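Side-chain contact in lyase/mutase (Burkholderia cenocepacia, PDB 4LSB), which belongs to the phosphoenolpyruvate phosphomutase family of TIM-barrel enzymes and binds a magnesium ion: residues 173-176 against 177-181. Numbering follows the deposited sequence.
Sequences RDLD and DTIAR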
ATOM      1  N   ARG B 173     -13.359   6.137 -29.661  1.00 33.40           N
ATOM      2  CA  ARG B 173     -13.164   4.707 -29.883  1.00 33.47           C
ATOM      3  C   ARG B 173     -13.082   4.436 -31.383  1.00 32.52           C
ATOM      4  O   ARG B 173     -13.864   3.693 -31.923  1.00 34.81           O
ATOM      5  CB  ARG B 173     -14.293   3.893 -29.233  1.00 35.40           C
ATOM      6  CG  ARG B 173     -14.380   4.079 -27.726  1.00 38.10           C
ATOM      7  CD  ARG B 173     -15.542   3.296 -27.147  1.00 41.64           C
ATOM      8  NE  ARG B 173     -15.295   1.873 -27.353  1.00 42.78           N
ATOM      9  CZ  ARG B 173     -14.564   1.111 -26.545  1.00 40.79           C
ATOM     10  NH1 ARG B 173     -14.012   1.613 -25.441  1.00 40.83           N
ATOM     11  NH2 ARG B 173     -14.393  -0.162 -26.843  1.00 41.33           N
ATOM     12  N   ASP B 174     -12.111   5.034 -32.041  1.00 32.74           N
ATOM     13  CA  ASP B 174     -11.913   4.893 -33.473  1.00 33.73           C
ATOM     14  C   ASP B 174     -10.660   4.047 -33.723  1.00 31.87           C
ATOM     15  O   ASP B 174      -9.518   4.507 -33.523  1.00 28.37           O
ATOM     16  CB  ASP B 174     -11.762   6.295 -34.083  1.00 37.61           C
ATOM     17  CG  ASP B 174     -11.476   6.286 -35.596  1.00 40.27           C
ATOM     18  OD1 ASP B 174     -10.501   5.657 -36.055  1.00 41.41           O
ATOM     19  OD2 ASP B 174     -12.213   6.963 -36.341  1.00 52.22           O
ATOM     20  N   LEU B 175     -10.873   2.808 -34.149  1.00 30.29           N
ATOM     21  CA  LEU B 175      -9.789   1.839 -34.353  1.00 30.16           C
ATOM     22  C   LEU B 175      -8.794   2.317 -35.385  1.00 30.30           C
ATOM     23  O   LEU B 175      -7.590   2.198 -35.238  1.00 27.11           O
ATOM     24  CB  LEU B 175     -10.383   0.486 -34.791  1.00 31.18           C
ATOM     25  CG  LEU B 175      -9.434  -0.722 -34.956  1.00 31.05           C
ATOM     26  CD1 LEU B 175      -8.726  -0.984 -33.644  1.00 28.75           C
ATOM     27  CD2 LEU B 175     -10.183  -1.982 -35.405  1.00 31.21           C
ATOM     28  N   ASP B 176      -9.301   2.874 -36.469  1.00 29.28           N
ATOM     29  CA  ASP B 176      -8.419   3.272 -37.516  1.00 29.77           C
ATOM     30  C   ASP B 176      -7.511   4.471 -37.189  1.00 27.31           C
ATOM     31  O   ASP B 176      -6.370   4.449 -37.570  1.00 25.92           O
ATOM     32  CB  ASP B 176      -9.216   3.476 -38.780  1.00 33.26           C
ATOM     33  CG  ASP B 176      -9.774   2.177 -39.281  1.00 37.75           C
ATOM     34  OD1 ASP B 176      -9.051   1.458 -40.020  1.00 40.82           O
ATOM     35  OD2 ASP B 176     -10.921   1.851 -38.889  1.00 39.57           O
ATOM     36  N   ASP B 177      -7.997   5.491 -36.476  1.00 27.77           N
ATOM     37  CA  ASP B 177      -7.100   6.582 -36.035  1.00 27.57           C
ATOM     38  C   ASP B 177      -6.083   6.040 -35.030  1.00 27.36           C
ATOM     39  O   ASP B 177      -4.902   6.394 -35.042  1.00 25.36           O
ATOM     40  CB  ASP B 177      -7.840   7.738 -35.353  1.00 30.40           C
ATOM     41  CG  ASP B 177      -6.913   8.984 -35.134  1.00 30.93           C
ATOM     42  OD1 ASP B 177      -6.477   9.544 -36.142  1.00 31.48           O
ATOM     43  OD2 ASP B 177      -6.621   9.405 -33.974  1.00 33.18           O
ATOM     44  N   THR B 178      -6.577   5.191 -34.150  1.00 25.20           N
ATOM     45  CA  THR B 178      -5.756   4.634 -33.099  1.00 23.49           C
ATOM     46  C   THR B 178      -4.617   3.818 -33.720  1.00 22.33           C
ATOM     47  O   THR B 178      -3.467   3.997 -33.344  1.00 22.17           O
ATOM     48  CB  THR B 178      -6.613   3.849 -32.128  1.00 22.81           C
ATOM     49  OG1 THR B 178      -7.609   4.709 -31.549  1.00 23.66           O
ATOM     50  CG2 THR B 178      -5.741   3.265 -30.999  1.00 22.45           C
ATOM     51  N   ILE B 179      -4.924   2.921 -34.662  1.00 22.79           N
ATOM     52  CA  ILE B 179      -3.867   2.162 -35.370  1.00 22.02           C
ATOM     53  C   ILE B 179      -2.914   3.073 -36.088  1.00 22.17           C
ATOM     54  O   ILE B 179      -1.711   2.854 -36.057  1.00 22.90           O
ATOM     55  CB  ILE B 179      -4.454   1.059 -36.291  1.00 22.68           C
ATOM     56  CG1 ILE B 179      -4.883  -0.143 -35.447  1.00 23.08           C
ATOM     57  CG2 ILE B 179      -3.503   0.574 -37.358  1.00 22.09           C
ATOM     58  CD1 ILE B 179      -5.904  -1.019 -36.155  1.00 24.44           C
ATOM     59  N   ALA B 180      -3.427   4.117 -36.722  1.00 23.26           N
ATOM     60  CA  ALA B 180      -2.563   4.982 -37.517  1.00 23.72           C
ATOM     61  C   ALA B 180      -1.578   5.675 -36.612  1.00 23.09           C
ATOM     62  O   ALA B 180      -0.418   5.801 -36.931  1.00 22.94           O
ATOM     63  CB  ALA B 180      -3.369   5.990 -38.304  1.00 24.60           C
ATOM     64  N   ARG B 181      -2.044   6.167 -35.478  1.00 26.80           N
ATOM     65  CA  ARG B 181      -1.138   6.788 -34.474  1.00 23.89           C
ATOM     66  C   ARG B 181      -0.048   5.807 -34.028  1.00 22.92           C
ATOM     67  O   ARG B 181       1.166   6.133 -33.984  1.00 23.52           O
ATOM     68  CB  ARG B 181      -1.961   7.250 -33.285  1.00 25.34           C
ATOM     69  CG  ARG B 181      -2.748   8.542 -33.568  1.00 26.82           C
ATOM     70  CD  ARG B 181      -3.605   8.948 -32.373  1.00 27.93           C
ATOM     71  NE  ARG B 181      -4.220  10.254 -32.641  1.00 29.66           N
ATOM     72  CZ  ARG B 181      -3.631  11.436 -32.477  1.00 31.81           C
ATOM     73  NH1 ARG B 181      -2.399  11.532 -31.994  1.00 33.27           N
ATOM     74  NH2 ARG B 181      -4.295  12.544 -32.775  1.00 31.84           N
TER
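The side chain of D174 N-caps helix 175-187: its OD1 accepts from D177 N with a nearly straight N-H...O angle of 172°, although the 2.5 Å between D174 OD1 and D177 N is doubtfully short. A chi1 of 177° turns the carboxylate forward to that amide, which meets OD1 on the anti side, somewhat out of the carboxylate plane. Separately, D174 O begins the helical bonding by accepting from T178 N at 3.1 Å, and it also takes T178 OG1 at 2.8 Å, which approaches from above the carbonyl plane, 39° out of it. This N-cap starts the helix of the beta-alpha-beta unit running from strand 160-164 to strand 192-194 in the barrel. On the tightly packed side, T178 is buried and N167 ND2 bonds to both T178 OG1 and D177 OD2. D177 OD2 lies at the edge of the R181 guanidinium, in its plane, and accepts from NE at 2.9 Å in a salt bridge. Packed too is the flank where L175 CG lies 3.7 Å from I179 CD1 and both side chains touch V207 of helix 201-211. On the solvent side, D174 and D176 are exposed, and D176 reaches the next turn through its backbone, A180 N to D176 O at 3.1 Å.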